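Local coordinates for alpha-amylase (Eisenia fetida, PDB 6M4K), which probably hydrolyses internal alpha-1,4-glucosidic linkages of starch-like polysaccharides, as a calcium-binding, cold-active alpha-amylase of glycoside hydrolase family 13, at residues K26-E31 and E81-N86; V281-G286 and L333-G338; N404-W409 and I417-G422. All blocks are in the same frame, centred on the assembly; numbering follows the deposited sequence. Where two conformers were deposited one is given.

Interaction 1: K26-E31 and E81-N86; sequences KWTDIE and ETQFRN. With SO4 (sulfate ion), chain G.
W27 and F84 meet where the first turns of two helices, 27-31 and 81-86, run side by side with axes 8.7 Å apart and 12° between their directions. These are two successive outer helices of the TIM barrel, and a near-parallel course is what that fold imposes on neighbours in its helical ring. Flat indole suits so close an approach. F84 turns a ring edge to it in a T-shaped pair: F84 CD1 lies over the indole face, 3.6 Å from W27 CE2, with the planes at 78°. F84 reaches there because its CG is anti to the backbone N (chi1 -176°). W27 CD1 also touches the backbone of the second helix, 3.4 Å from F84 N. Beneath the helices, W27 and I30 pack on V47 of barrel strand 44-47.

The outer side is polar. A sulfate ion, probably from the crystallisation liquor, lies by the helix starts; K26 NZ donates to its O3, and Q83 NE2 makes a weak bond to O1. K26 NZ also has D374 as a salt-bridge partner, and Q83 OE1 accepts from S80 N. Further along, E31 stretches out fully extended and its OE2 bonds to T90. Its other oxygen, E31 OE1, accepts from a water at 2.6 Å, and that water also donates to Q83 O at 2.8 Å.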
ATOM      1  N   LYS A  26       8.233 -13.831  -2.891  1.00 13.02           N
ATOM      2  CA  LYS A  26       7.843 -15.225  -2.709  1.00 13.36           C
ATOM      3  C   LYS A  26       7.423 -15.491  -1.264  1.00 12.25           C
ATOM      4  O   LYS A  26       7.859 -14.817  -0.325  1.00 13.63           O
ATOM      5  CB  LYS A  26       9.007 -16.162  -3.047  1.00 15.35           C
ATOM      6  CG  LYS A  26       9.373 -16.211  -4.524  1.00 14.23           C
ATOM      7  CD  LYS A  26      10.451 -17.263  -4.803  1.00 17.18           C
ATOM      8  CE  LYS A  26      11.764 -16.907  -4.129  1.00 14.68           C
ATOM      9  NZ  LYS A  26      12.860 -17.791  -4.650  1.00 15.75           N
ATOM     10  N   TRP A  27       6.583 -16.518  -1.095  1.00 13.30           N
ATOM     11  CA  TRP A  27       6.089 -16.848   0.239  1.00 14.02           C
ATOM     12  C   TRP A  27       7.223 -17.208   1.191  1.00 13.63           C
ATOM     13  O   TRP A  27       7.196 -16.836   2.371  1.00 14.57           O
ATOM     14  CB  TRP A  27       5.060 -17.972   0.180  1.00 13.42           C
ATOM     15  CG  TRP A  27       3.922 -17.772  -0.776  1.00 13.59           C
ATOM     16  CD1 TRP A  27       3.266 -18.750  -1.447  1.00 13.67           C
ATOM     17  CD2 TRP A  27       3.280 -16.535  -1.158  1.00 12.34           C
ATOM     18  NE1 TRP A  27       2.274 -18.224  -2.228  1.00 13.83           N
ATOM     19  CE2 TRP A  27       2.258 -16.864  -2.072  1.00 13.23           C
ATOM     20  CE3 TRP A  27       3.490 -15.186  -0.847  1.00 13.65           C
ATOM     21  CZ2 TRP A  27       1.438 -15.899  -2.667  1.00 13.49           C
ATOM     22  CZ3 TRP A  27       2.680 -14.231  -1.436  1.00 13.95           C
ATOM     23  CH2 TRP A  27       1.666 -14.594  -2.335  1.00 13.89           C
ATOM     24  N   THR A  28       8.234 -17.934   0.702  1.00 14.13           N
ATOM     25  CA  THR A  28       9.335 -18.283   1.593  1.00 14.66           C
ATOM     26  C   THR A  28      10.080 -17.051   2.077  1.00 14.31           C
ATOM     27  O   THR A  28      10.547 -17.021   3.222  1.00 16.17           O
ATOM     28  CB  THR A  28      10.304 -19.236   0.902  1.00 15.44           C
ATOM     29  OG1 THR A  28      10.711 -18.672  -0.348  1.00 17.35           O
ATOM     30  CG2 THR A  28       9.645 -20.597   0.682  1.00 18.71           C
ATOM     31  N   ASP A  29      10.181 -16.019   1.230  1.00 14.05           N
ATOM     32  CA  ASP A  29      10.840 -14.780   1.638  1.00 15.10           C
ATOM     33  C   ASP A  29       9.982 -13.974   2.606  1.00 13.53           C
ATOM     34  O   ASP A  29      10.503 -13.417   3.574  1.00 14.56           O
ATOM     35  CB  ASP A  29      11.246 -13.947   0.422  1.00 15.21           C
ATOM     36  CG  ASP A  29      12.507 -14.478  -0.234  1.00 17.88           C
ATOM     37  OD1 ASP A  29      13.377 -15.020   0.490  1.00 21.07           O
ATOM     38  OD2 ASP A  29      12.622 -14.347  -1.459  1.00 18.16           O
ATOM     39  N   ILE A  30       8.672 -13.898   2.362  1.00 13.63           N
ATOM     40  CA  ILE A  30       7.809 -13.194   3.308  1.00 12.94           C
ATOM     41  C   ILE A  30       7.836 -13.890   4.658  1.00 13.15           C
ATOM     42  O   ILE A  30       7.934 -13.242   5.703  1.00 14.56           O
ATOM     43  CB  ILE A  30       6.384 -13.044   2.749  1.00 12.84           C
ATOM     44  CG1 ILE A  30       6.420 -12.219   1.459  1.00 13.57           C
ATOM     45  CG2 ILE A  30       5.460 -12.414   3.795  1.00 13.76           C
ATOM     46  CD1 ILE A  30       5.065 -11.960   0.844  1.00 15.05           C
ATOM     47  N   GLU A  31       7.810 -15.224   4.646  1.00 14.16           N
ATOM     48  CA  GLU A  31       7.859 -15.985   5.887  1.00 14.48           C
ATOM     49  C   GLU A  31       9.083 -15.615   6.719  1.00 15.66           C
ATOM     50  O   GLU A  31       8.976 -15.391   7.932  1.00 17.35           O
ATOM     51  CB  GLU A  31       7.836 -17.479   5.572  1.00 16.06           C
ATOM     52  CG  GLU A  31       7.812 -18.345   6.819  1.00 18.04           C
ATOM     53  CD  GLU A  31       7.696 -19.823   6.529  1.00 19.55           C
ATOM     54  OE1 GLU A  31       7.707 -20.218   5.353  1.00 24.93           O
ATOM     55  OE2 GLU A  31       7.587 -20.597   7.505  1.00 27.43           O
ATOM     56  N   GLU A  81       0.568 -23.691  -2.560  1.00 15.30           N
ATOM     57  CA  GLU A  81      -0.351 -23.610  -1.432  1.00 16.26           C
ATOM     58  C   GLU A  81       0.353 -23.951  -0.122  1.00 15.28           C
ATOM     59  O   GLU A  81       0.143 -23.285   0.897  1.00 15.97           O
ATOM     60  CB  GLU A  81      -1.537 -24.545  -1.660  1.00 17.21           C
ATOM     61  CG  GLU A  81      -2.479 -24.585  -0.472  1.00 20.31           C
ATOM     62  CD  GLU A  81      -3.587 -25.600  -0.635  1.00 21.41           C
ATOM     63  OE1 GLU A  81      -4.209 -25.651  -1.719  1.00 24.78           O
ATOM     64  OE2 GLU A  81      -3.826 -26.355   0.330  1.00 23.16           O
ATOM     65  N   THR A  82       1.201 -24.985  -0.135  1.00 15.34           N
ATOM     66  CA  THR A  82       1.950 -25.350   1.063  1.00 15.84           C
ATOM     67  C   THR A  82       2.816 -24.196   1.544  1.00 15.88           C
ATOM     68  O   THR A  82       2.853 -23.889   2.743  1.00 15.70           O
ATOM     69  CB  THR A  82       2.804 -26.586   0.781  1.00 17.84           C
ATOM     70  OG1 THR A  82       1.949 -27.731   0.711  1.00 19.45           O
ATOM     71  CG2 THR A  82       3.845 -26.803   1.868  1.00 19.45           C
ATOM     72  N   GLN A  83       3.511 -23.536   0.618  1.00 15.36           N
ATOM     73  CA  GLN A  83       4.360 -22.417   1.006  1.00 15.09           C
ATOM     74  C   GLN A  83       3.531 -21.235   1.504  1.00 12.82           C
ATOM     75  O   GLN A  83       3.936 -20.549   2.449  1.00 14.65           O
ATOM     76  CB  GLN A  83       5.276 -22.038  -0.153  1.00 14.06           C
ATOM     77  CG  GLN A  83       6.310 -23.109  -0.437  1.00 15.77           C
ATOM     78  CD  GLN A  83       7.058 -22.850  -1.725  1.00 16.28           C
ATOM     79  OE1 GLN A  83       6.461 -22.493  -2.744  1.00 16.75           O
ATOM     80  NE2 GLN A  83       8.369 -23.058  -1.697  1.00 18.15           N
ATOM     81  N   PHE A  84       2.373 -20.992   0.880  1.00 13.84           N
ATOM     82  CA  PHE A  84       1.478 -19.932   1.341  1.00 13.14           C
ATOM     83  C   PHE A  84       1.032 -20.178   2.782  1.00 14.15           C
ATOM     84  O   PHE A  84       1.072 -19.275   3.627  1.00 15.34           O
ATOM     85  CB  PHE A  84       0.260 -19.823   0.413  1.00 16.03           C
ATOM     86  CG  PHE A  84      -0.666 -18.684   0.769  1.00 13.75           C
ATOM     87  CD1 PHE A  84      -0.430 -17.408   0.278  1.00 15.54           C
ATOM     88  CD2 PHE A  84      -1.755 -18.881   1.618  1.00 15.07           C
ATOM     89  CE1 PHE A  84      -1.258 -16.339   0.627  1.00 13.98           C
ATOM     90  CE2 PHE A  84      -2.587 -17.832   1.966  1.00 14.71           C
ATOM     91  CZ  PHE A  84      -2.346 -16.553   1.472  1.00 15.21           C
ATOM     92  N   ARG A  85       0.644 -21.417   3.085  1.00 14.90           N
ATOM     93  CA  ARG A  85       0.136 -21.725   4.415  1.00 15.69           C
ATOM     94  C   ARG A  85       1.241 -21.702   5.455  1.00 14.60           C
ATOM     95  O   ARG A  85       1.017 -21.246   6.583  1.00 15.20           O
ATOM     96  CB  ARG A  85      -0.616 -23.049   4.379  1.00 17.23           C
ATOM     97  CG  ARG A  85      -1.855 -22.917   3.526  1.00 20.33           C
ATOM     98  CD  ARG A  85      -2.536 -24.228   3.300  1.00 23.94           C
ATOM     99  NE  ARG A  85      -3.311 -24.644   4.461  1.00 25.65           N
ATOM    100  CZ  ARG A  85      -4.272 -25.559   4.405  1.00 23.00           C
ATOM    101  NH1 ARG A  85      -4.573 -26.136   3.247  1.00 22.34           N
ATOM    102  NH2 ARG A  85      -4.929 -25.893   5.500  1.00 24.15           N
ATOM    103  N   ASN A  86       2.450 -22.147   5.087  1.00 14.82           N
ATOM    104  CA  ASN A  86       3.587 -22.007   5.994  1.00 16.20           C
ATOM    105  C   ASN A  86       3.831 -20.542   6.335  1.00 15.10           C
ATOM    106  O   ASN A  86       4.090 -20.201   7.495  1.00 16.36           O
ATOM    107  CB  ASN A  86       4.853 -22.577   5.358  1.00 17.17           C
ATOM    108  CG  ASN A  86       4.909 -24.097   5.369  1.00 18.64           C
ATOM    109  OD1 ASN A  86       5.666 -24.689   4.599  1.00 22.32           O
ATOM    110  ND2 ASN A  86       4.133 -24.728   6.231  1.00 21.19           N
TER
HETATM  111  S   SO4 G 606      11.210 -20.928  -3.269  0.50 23.49           S
HETATM  112  O1  SO4 G 606       9.864 -20.964  -3.817  0.50 31.78           O
HETATM  113  O2  SO4 G 606      11.231 -19.921  -2.221  0.50 28.04           O
HETATM  114  O3  SO4 G 606      12.149 -20.514  -4.309  0.50 19.78           O
HETATM  115  O4  SO4 G 606      11.561 -22.242  -2.732  0.50 35.43           O
HETATM  116  O   HOH W   1       6.731 -20.390   2.900  1.00 18.57           O

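Interaction 2: V281-G286 and L333-G338; sequences VNFGEG and LAWDYG
W335 and F283 hold the centre of this contact through one hydrogen bond: W335 NE1 donates to F283 O at 2.9 Å. The acceptor lies close to the indole plane, whereas the donor stands above the carbonyl plane. Tryptophan suits the place because one side chain supplies both a broad apolar surface and the N-H that satisfies a buried carbonyl.

Around this bond F283, W335 and Y337 form a tightly packed aromatic cluster. F283, with CG anti to its own N (chi1 -179°), brings CD2 to 3.9 Å from W335 CD1, while on the same ring F283 CE2 meets Y337 CD2 at 4.1 Å. Both ring pairs meet at a slant, with planes 55° apart for F283 with W335 and 73° for F283 with Y337. G284 lies over one face of Y337 in a CH-pi contact, its CA 3.8 Å from the ring centroid. Glycine fits doubly: its backbone angles would press a side chain against the preceding carbonyl, and the phenol ring leaves little space there. Y337 OH is satisfied by L290 O.

V281 and E285 are looser in their side chains. V281 turns its own away and offers its carbonyl to the indole edge, with V281 O 3.7 Å from W335 CH2. The E285 carboxylate reaches outward toward solvent, although E285 N still lies 3.5 Å from Y337 CE1.

In the barrel domain, the cluster joins the loop before strand 295-297 to the link between helix 322-334 and the last barrel strand, 339-344. F283 also packs on helix 259-270, and W335 meets F419 of strand 416-421 edge-to-face.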
ATOM      1  N   VAL A 281      -0.422  22.191   6.991  1.00 15.87           N
ATOM      2  CA  VAL A 281      -0.915  22.477   8.338  1.00 16.16           C
ATOM      3  C   VAL A 281      -2.255  21.800   8.617  1.00 16.27           C
ATOM      4  O   VAL A 281      -2.528  21.386   9.750  1.00 17.71           O
ATOM      5  CB  VAL A 281      -0.959  24.008   8.568  1.00 17.08           C
ATOM      6  CG1 VAL A 281      -1.931  24.683   7.604  1.00 18.87           C
ATOM      7  CG2 VAL A 281      -1.305  24.345  10.012  1.00 17.76           C
ATOM      8  N   ASN A 282      -3.102  21.660   7.599  1.00 16.95           N
ATOM      9  CA  ASN A 282      -4.419  21.051   7.748  1.00 16.47           C
ATOM     10  C   ASN A 282      -4.568  19.795   6.890  1.00 16.31           C
ATOM     11  O   ASN A 282      -5.683  19.429   6.494  1.00 16.80           O
ATOM     12  CB  ASN A 282      -5.513  22.057   7.393  1.00 19.28           C
ATOM     13  CG  ASN A 282      -5.503  22.422   5.914  1.00 21.41           C
ATOM     14  OD1 ASN A 282      -4.471  22.326   5.237  1.00 19.69           O
ATOM     15  ND2 ASN A 282      -6.664  22.827   5.401  1.00 29.90           N
ATOM     16  N   PHE A 283      -3.463  19.120   6.592  1.00 15.30           N
ATOM     17  CA  PHE A 283      -3.524  17.977   5.696  1.00 13.83           C
ATOM     18  C   PHE A 283      -4.425  16.880   6.253  1.00 14.81           C
ATOM     19  O   PHE A 283      -4.417  16.577   7.447  1.00 14.94           O
ATOM     20  CB  PHE A 283      -2.132  17.407   5.460  1.00 14.41           C
ATOM     21  CG  PHE A 283      -2.150  16.240   4.520  1.00 14.48           C
ATOM     22  CD1 PHE A 283      -2.401  16.435   3.173  1.00 16.86           C
ATOM     23  CD2 PHE A 283      -1.985  14.946   4.987  1.00 15.48           C
ATOM     24  CE1 PHE A 283      -2.461  15.356   2.295  1.00 15.57           C
ATOM     25  CE2 PHE A 283      -2.046  13.872   4.114  1.00 16.00           C
ATOM     26  CZ  PHE A 283      -2.282  14.085   2.772  1.00 16.56           C
ATOM     27  N   GLY A 284      -5.186  16.267   5.354  1.00 15.31           N
ATOM     28  CA  GLY A 284      -6.055  15.166   5.710  1.00 17.18           C
ATOM     29  C   GLY A 284      -7.403  15.347   5.059  1.00 15.32           C
ATOM     30  O   GLY A 284      -7.495  15.799   3.913  1.00 16.36           O
ATOM     31  N   GLU A 285      -8.456  15.017   5.813  1.00 16.32           N
ATOM     32  CA  GLU A 285      -9.812  15.086   5.280  1.00 19.67           C
ATOM     33  C   GLU A 285     -10.133  16.470   4.725  1.00 19.58           C
ATOM     34  O   GLU A 285     -10.851  16.581   3.727  1.00 22.06           O
ATOM     35  CB  GLU A 285     -10.809  14.693   6.376  1.00 19.12           C
ATOM     36  CG  GLU A 285     -12.256  14.569   5.905  1.00 20.02           C
ATOM     37  CD  GLU A 285     -13.198  14.097   7.000  1.00 21.84           C
ATOM     38  OE1 GLU A 285     -12.730  13.793   8.119  1.00 23.14           O
ATOM     39  OE2 GLU A 285     -14.415  14.018   6.725  1.00 28.33           O
ATOM     40  N   GLY A 286      -9.596  17.526   5.339  1.00 19.94           N
ATOM     41  CA  GLY A 286      -9.887  18.887   4.913  1.00 23.60           C
ATOM     42  C   GLY A 286      -9.333  19.253   3.552  1.00 25.21           C
ATOM     43  O   GLY A 286      -9.721  20.284   2.986  1.00 24.60           O
ATOM     44  N   LEU A 333       4.134   9.282   8.124  1.00 12.79           N
ATOM     45  CA  LEU A 333       4.264   8.444   9.311  1.00 13.12           C
ATOM     46  C   LEU A 333       4.175   9.260  10.589  1.00 14.41           C
ATOM     47  O   LEU A 333       3.718   8.744  11.612  1.00 13.62           O
ATOM     48  CB  LEU A 333       5.590   7.682   9.266  1.00 13.91           C
ATOM     49  CG  LEU A 333       5.572   6.474   8.321  1.00 12.30           C
ATOM     50  CD1 LEU A 333       6.980   5.982   8.058  1.00 14.46           C
ATOM     51  CD2 LEU A 333       4.724   5.349   8.919  1.00 14.59           C
ATOM     52  N   ALA A 334       4.628  10.514  10.563  1.00 13.64           N
ATOM     53  CA  ALA A 334       4.565  11.361  11.746  1.00 13.91           C
ATOM     54  C   ALA A 334       3.194  11.979  11.948  1.00 12.73           C
ATOM     55  O   ALA A 334       2.868  12.366  13.075  1.00 14.44           O
ATOM     56  CB  ALA A 334       5.591  12.490  11.628  1.00 15.20           C
ATOM     57  N   TRP A 335       2.408  12.113  10.890  1.00 14.12           N
ATOM     58  CA  TRP A 335       1.081  12.705  10.944  1.00 13.37           C
ATOM     59  C   TRP A 335       0.099  11.696  11.537  1.00 13.54           C
ATOM     60  O   TRP A 335       0.452  10.570  11.888  1.00 15.89           O
ATOM     61  CB  TRP A 335       0.655  13.124   9.537  1.00 15.68           C
ATOM     62  CG  TRP A 335      -0.346  14.243   9.407  1.00 13.37           C
ATOM     63  CD1 TRP A 335      -1.572  14.179   8.800  1.00 15.23           C
ATOM     64  CD2 TRP A 335      -0.173  15.603   9.819  1.00 14.17           C
ATOM     65  NE1 TRP A 335      -2.175  15.412   8.824  1.00 15.26           N
ATOM     66  CE2 TRP A 335      -1.335  16.302   9.446  1.00 14.65           C
ATOM     67  CE3 TRP A 335       0.853  16.296  10.476  1.00 14.46           C
ATOM     68  CZ2 TRP A 335      -1.499  17.660   9.703  1.00 15.63           C
ATOM     69  CZ3 TRP A 335       0.695  17.638  10.723  1.00 16.56           C
ATOM     70  CH2 TRP A 335      -0.475  18.308  10.349  1.00 16.48           C
ATOM     71  N   ASP A 336      -1.155  12.118  11.687  1.00 15.72           N
ATOM     72  CA  ASP A 336      -2.225  11.227  12.147  1.00 16.67           C
ATOM     73  C   ASP A 336      -3.331  11.302  11.107  1.00 15.94           C
ATOM     74  O   ASP A 336      -4.195  12.183  11.165  1.00 17.35           O
ATOM     75  CB  ASP A 336      -2.719  11.615  13.530  1.00 18.36           C
ATOM     76  CG  ASP A 336      -3.747  10.640  14.073  1.00 24.59           C
ATOM     77  OD1 ASP A 336      -3.881   9.533  13.509  1.00 28.24           O
ATOM     78  OD2 ASP A 336      -4.421  10.975  15.067  1.00 28.68           O
ATOM     79  N   TYR A 337      -3.286  10.389  10.148  1.00 14.65           N
ATOM     80  CA  TYR A 337      -4.262  10.356   9.073  1.00 14.42           C
ATOM     81  C   TYR A 337      -4.141   9.045   8.310  1.00 13.06           C
ATOM     82  O   TYR A 337      -3.158   8.807   7.590  1.00 15.42           O
ATOM     83  CB  TYR A 337      -4.099  11.533   8.098  1.00 14.67           C
ATOM     84  CG  TYR A 337      -5.063  11.456   6.928  1.00 13.43           C
ATOM     85  CD1 TYR A 337      -6.415  11.751   7.097  1.00 14.08           C
ATOM     86  CD2 TYR A 337      -4.632  11.054   5.667  1.00 14.09           C
ATOM     87  CE1 TYR A 337      -7.306  11.671   6.037  1.00 13.73           C
ATOM     88  CE2 TYR A 337      -5.508  10.966   4.610  1.00 15.64           C
ATOM     89  CZ  TYR A 337      -6.847  11.260   4.793  1.00 13.09           C
ATOM     90  OH  TYR A 337      -7.689  11.164   3.713  1.00 15.28           O
ATOM     91  N   GLY A 338      -5.140   8.179   8.460  1.00 13.65           N
ATOM     92  CA  GLY A 338      -5.236   6.977   7.664  1.00 13.97           C
ATOM     93  C   GLY A 338      -4.424   5.821   8.210  1.00 13.45           C
ATOM     94  O   GLY A 338      -3.552   5.962   9.065  1.00 13.93           O
TER

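Interaction 3: N404-W409 and I417-G422; sequences NPVSNW and IAFGRG. With SO4 (sulfate ion), chain I.
R421 folds back on N404 through bends at chi2 (-73°) and chi3 (-54°), which turn its guanidinium side-on to a single carbonyl. R421 NH2 reaches N404 O at 2.9 Å and R421 NE the same oxygen at 3.0 Å, both in the guanidinium plane. The third nitrogen, R421 NH1, bonds to A334 O. Arginine suits this place because its N-H groups can serve two carbonyls of different chain segments.

The backbones pair as antiparallel strands in the C-terminal all-beta domain. S407 and G420 form a hydrogen-bonded pair, with G420 N to S407 O at 2.8 Å and S407 N to G420 O at 2.9 Å; V406 and R421 follow as a non-hydrogen-bonded pair. At N408 the chain turns a corner, and N408 N donates to O3 of a sulfate ion, probably from the crystallisation liquor. Beyond it, W409 CZ3 lies 3.8 Å from F419 CD1, and one conformer of I417 brings CD1 against W409 CH2. The W409 and F419 ring planes are 13° apart but displaced, with centroids 5.8 Å apart. G422 has a positive phi, favouring glycine; a water accepts from N408 ND2, donates to G422 O and meets S407 OG in one conformer.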
ATOM      1  N   ASN A 404      -1.530  10.522  20.129  1.00 16.52           N
ATOM      2  CA  ASN A 404      -1.318  11.906  20.504  1.00 18.14           C
ATOM      3  C   ASN A 404      -1.748  12.828  19.372  1.00 19.24           C
ATOM      4  O   ASN A 404      -1.602  12.489  18.194  1.00 21.39           O
ATOM      5  CB  ASN A 404       0.161  12.147  20.812  1.00 18.03           C
ATOM      6  CG  ASN A 404       0.589  11.510  22.106  1.00 20.45           C
ATOM      7  OD1 ASN A 404       0.591  12.153  23.157  1.00 21.24           O
ATOM      8  ND2 ASN A 404       0.961  10.235  22.043  1.00 20.67           N
ATOM      9  N   PRO A 405      -2.282  14.000  19.690  1.00 20.35           N
ATOM     10  CA  PRO A 405      -2.658  14.943  18.636  1.00 22.13           C
ATOM     11  C   PRO A 405      -1.417  15.522  17.979  1.00 18.98           C
ATOM     12  O   PRO A 405      -0.298  15.403  18.479  1.00 20.04           O
ATOM     13  CB  PRO A 405      -3.418  16.029  19.399  1.00 25.44           C
ATOM     14  CG  PRO A 405      -2.793  16.021  20.748  1.00 27.16           C
ATOM     15  CD  PRO A 405      -2.491  14.565  21.035  1.00 21.04           C
ATOM     16  N   VAL A 406      -1.635  16.152  16.828  1.00 18.55           N
ATOM     17  CA  VAL A 406      -0.629  17.051  16.276  1.00 16.63           C
ATOM     18  C   VAL A 406      -0.575  18.303  17.141  1.00 19.78           C
ATOM     19  O   VAL A 406      -1.604  18.942  17.409  1.00 20.92           O
ATOM     20  CB  VAL A 406      -0.955  17.397  14.817  1.00 16.73           C
ATOM     21  CG1 VAL A 406      -0.001  18.461  14.300  1.00 19.08           C
ATOM     22  CG2 VAL A 406      -0.846  16.152  13.959  1.00 18.00           C
ATOM     23  N   SER A 407       0.622  18.662  17.588  1.00 17.48           N
ATOM     24  CA  SER A 407       0.760  19.801  18.478  0.50 19.87           C
ATOM     25  C   SER A 407       1.991  20.599  18.091  1.00 20.89           C
ATOM     26  O   SER A 407       2.850  20.141  17.343  1.00 18.98           O
ATOM     27  CB  SER A 407       0.821  19.368  19.947  0.50 24.70           C
ATOM     28  OG  SER A 407       1.839  18.411  20.147  0.50 25.33           O
ATOM     29  N   ASN A 408       2.039  21.835  18.587  1.00 20.87           N
ATOM     30  CA  ASN A 408       3.211  22.689  18.406  1.00 20.73           C
ATOM     31  C   ASN A 408       3.601  22.832  16.939  1.00 17.66           C
ATOM     32  O   ASN A 408       4.777  22.780  16.579  1.00 19.52           O
ATOM     33  CB  ASN A 408       4.385  22.191  19.251  1.00 21.87           C
ATOM     34  CG  ASN A 408       4.134  22.364  20.731  1.00 22.31           C
ATOM     35  OD1 ASN A 408       3.916  23.483  21.197  1.00 23.85           O
ATOM     36  ND2 ASN A 408       4.110  21.261  21.473  1.00 23.97           N
ATOM     37  N   TRP A 409       2.597  22.993  16.078  1.00 18.17           N
ATOM     38  CA  TRP A 409       2.870  23.200  14.666  1.00 17.94           C
ATOM     39  C   TRP A 409       3.617  24.512  14.456  1.00 18.48           C
ATOM     40  O   TRP A 409       3.290  25.539  15.061  1.00 20.54           O
ATOM     41  CB  TRP A 409       1.569  23.225  13.854  1.00 19.44           C
ATOM     42  CG  TRP A 409       1.808  23.638  12.429  1.00 17.15           C
ATOM     43  CD1 TRP A 409       1.890  24.916  11.946  1.00 19.70           C
ATOM     44  CD2 TRP A 409       2.035  22.774  11.302  1.00 16.58           C
ATOM     45  NE1 TRP A 409       2.139  24.903  10.602  1.00 19.02           N
ATOM     46  CE2 TRP A 409       2.241  23.602  10.178  1.00 16.22           C
ATOM     47  CE3 TRP A 409       2.085  21.383  11.134  1.00 17.25           C
ATOM     48  CZ2 TRP A 409       2.479  23.091   8.911  1.00 17.63           C
ATOM     49  CZ3 TRP A 409       2.324  20.881   9.876  1.00 17.03           C
ATOM     50  CH2 TRP A 409       2.524  21.728   8.778  1.00 16.42           C
ATOM     51  N   ILE A 417       8.372  23.194   8.018  0.50 13.85           N
ATOM     52  CA  ILE A 417       7.330  22.974   9.004  0.50 14.06           C
ATOM     53  C   ILE A 417       7.948  22.226  10.168  0.50 11.85           C
ATOM     54  O   ILE A 417       9.000  21.589  10.057  0.50 12.70           O
ATOM     55  CB  ILE A 417       6.108  22.188   8.468  0.50 14.29           C
ATOM     56  CG1 ILE A 417       6.485  20.730   8.179  0.50 13.63           C
ATOM     57  CG2 ILE A 417       5.537  22.862   7.228  0.50 14.68           C
ATOM     58  CD1 ILE A 417       5.296  19.852   7.804  0.50 14.76           C
ATOM     59  N   ALA A 418       7.279  22.301  11.297  0.50 12.49           N
ATOM     60  CA  ALA A 418       7.692  21.456  12.389  0.50 14.73           C
ATOM     61  C   ALA A 418       6.462  21.160  13.197  0.50 15.52           C
ATOM     62  O   ALA A 418       5.557  21.990  13.318  0.50 16.44           O
ATOM     63  CB  ALA A 418       8.759  22.104  13.271  0.50 14.10           C
ATOM     64  N   PHE A 419       6.426  19.957  13.729  1.00 15.90           N
ATOM     65  CA  PHE A 419       5.303  19.681  14.610  1.00 15.82           C
ATOM     66  C   PHE A 419       5.643  18.519  15.522  1.00 15.23           C
ATOM     67  O   PHE A 419       6.547  17.724  15.253  1.00 15.70           O
ATOM     68  CB  PHE A 419       4.004  19.381  13.844  1.00 15.77           C
ATOM     69  CG  PHE A 419       4.113  18.206  12.923  1.00 15.15           C
ATOM     70  CD1 PHE A 419       4.583  18.370  11.636  1.00 15.65           C
ATOM     71  CD2 PHE A 419       3.757  16.937  13.354  1.00 15.52           C
ATOM     72  CE1 PHE A 419       4.689  17.288  10.784  1.00 15.34           C
ATOM     73  CE2 PHE A 419       3.861  15.845  12.507  1.00 15.20           C
ATOM     74  CZ  PHE A 419       4.328  16.023  11.226  1.00 14.73           C
ATOM     75  N   GLY A 420       4.895  18.441  16.616  1.00 15.83           N
ATOM     76  CA  GLY A 420       5.014  17.362  17.564  1.00 17.15           C
ATOM     77  C   GLY A 420       3.766  16.494  17.596  1.00 16.43           C
ATOM     78  O   GLY A 420       2.739  16.780  16.976  1.00 16.61           O
ATOM     79  N   ARG A 421       3.881  15.411  18.356  1.00 16.74           N
ATOM     80  CA  ARG A 421       2.757  14.528  18.654  1.00 16.00           C
ATOM     81  C   ARG A 421       2.702  14.446  20.173  1.00 14.63           C
ATOM     82  O   ARG A 421       3.445  13.677  20.790  1.00 17.07           O
ATOM     83  CB  ARG A 421       2.946  13.162  18.006  1.00 15.60           C
ATOM     84  CG  ARG A 421       3.043  13.212  16.481  1.00 16.02           C
ATOM     85  CD  ARG A 421       1.697  13.507  15.831  1.00 16.34           C
ATOM     86  NE  ARG A 421       0.673  12.569  16.284  1.00 17.13           N
ATOM     87  CZ  ARG A 421       0.544  11.317  15.851  1.00 17.45           C
ATOM     88  NH1 ARG A 421       1.361  10.819  14.926  1.00 17.68           N
ATOM     89  NH2 ARG A 421      -0.421  10.555  16.359  1.00 20.44           N
ATOM     90  N   GLY A 422       1.858  15.285  20.775  1.00 17.40           N
ATOM     91  CA  GLY A 422       1.813  15.360  22.227  1.00 18.06           C
ATOM     92  C   GLY A 422       3.178  15.624  22.823  1.00 16.97           C
ATOM     93  O   GLY A 422       3.951  16.463  22.336  1.00 19.49           O
TER
HETATM   94  S   SO4 I 608      -0.840  23.256  20.320  0.50 36.75           S
HETATM   95  O1  SO4 I 608      -1.685  23.227  21.509  0.50 40.37           O
HETATM   96  O2  SO4 I 608      -0.487  24.637  20.003  0.50 39.14           O
HETATM   97  O3  SO4 I 608       0.360  22.478  20.587  0.50 31.19           O
HETATM   98  O4  SO4 I 608      -1.568  22.670  19.199  0.50 37.47           O
HETATM   99  O   HOH W   2       4.741  18.522  20.652  1.00 22.14           O

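In the fold
The three contacts follow one another along the chain, each closing before the next opens. Interaction 1 lies between two early outer helices of the barrel, its centre about 35 Å from that of interaction 2 and about 40 Å from that of interaction 3, on the opposite side of the chain's centre. Interactions 2 and 3 have centres about 11 Å apart and touch directly, although one belongs to the catalytic barrel and the other to the C-terminal beta domain. Besides the arginine bond and the ring contact between them, W409 packs against V281. Together these join the strands around 406-421 to the end of helix 322-334 and the loop at 281, forming part of the interface between the two domains.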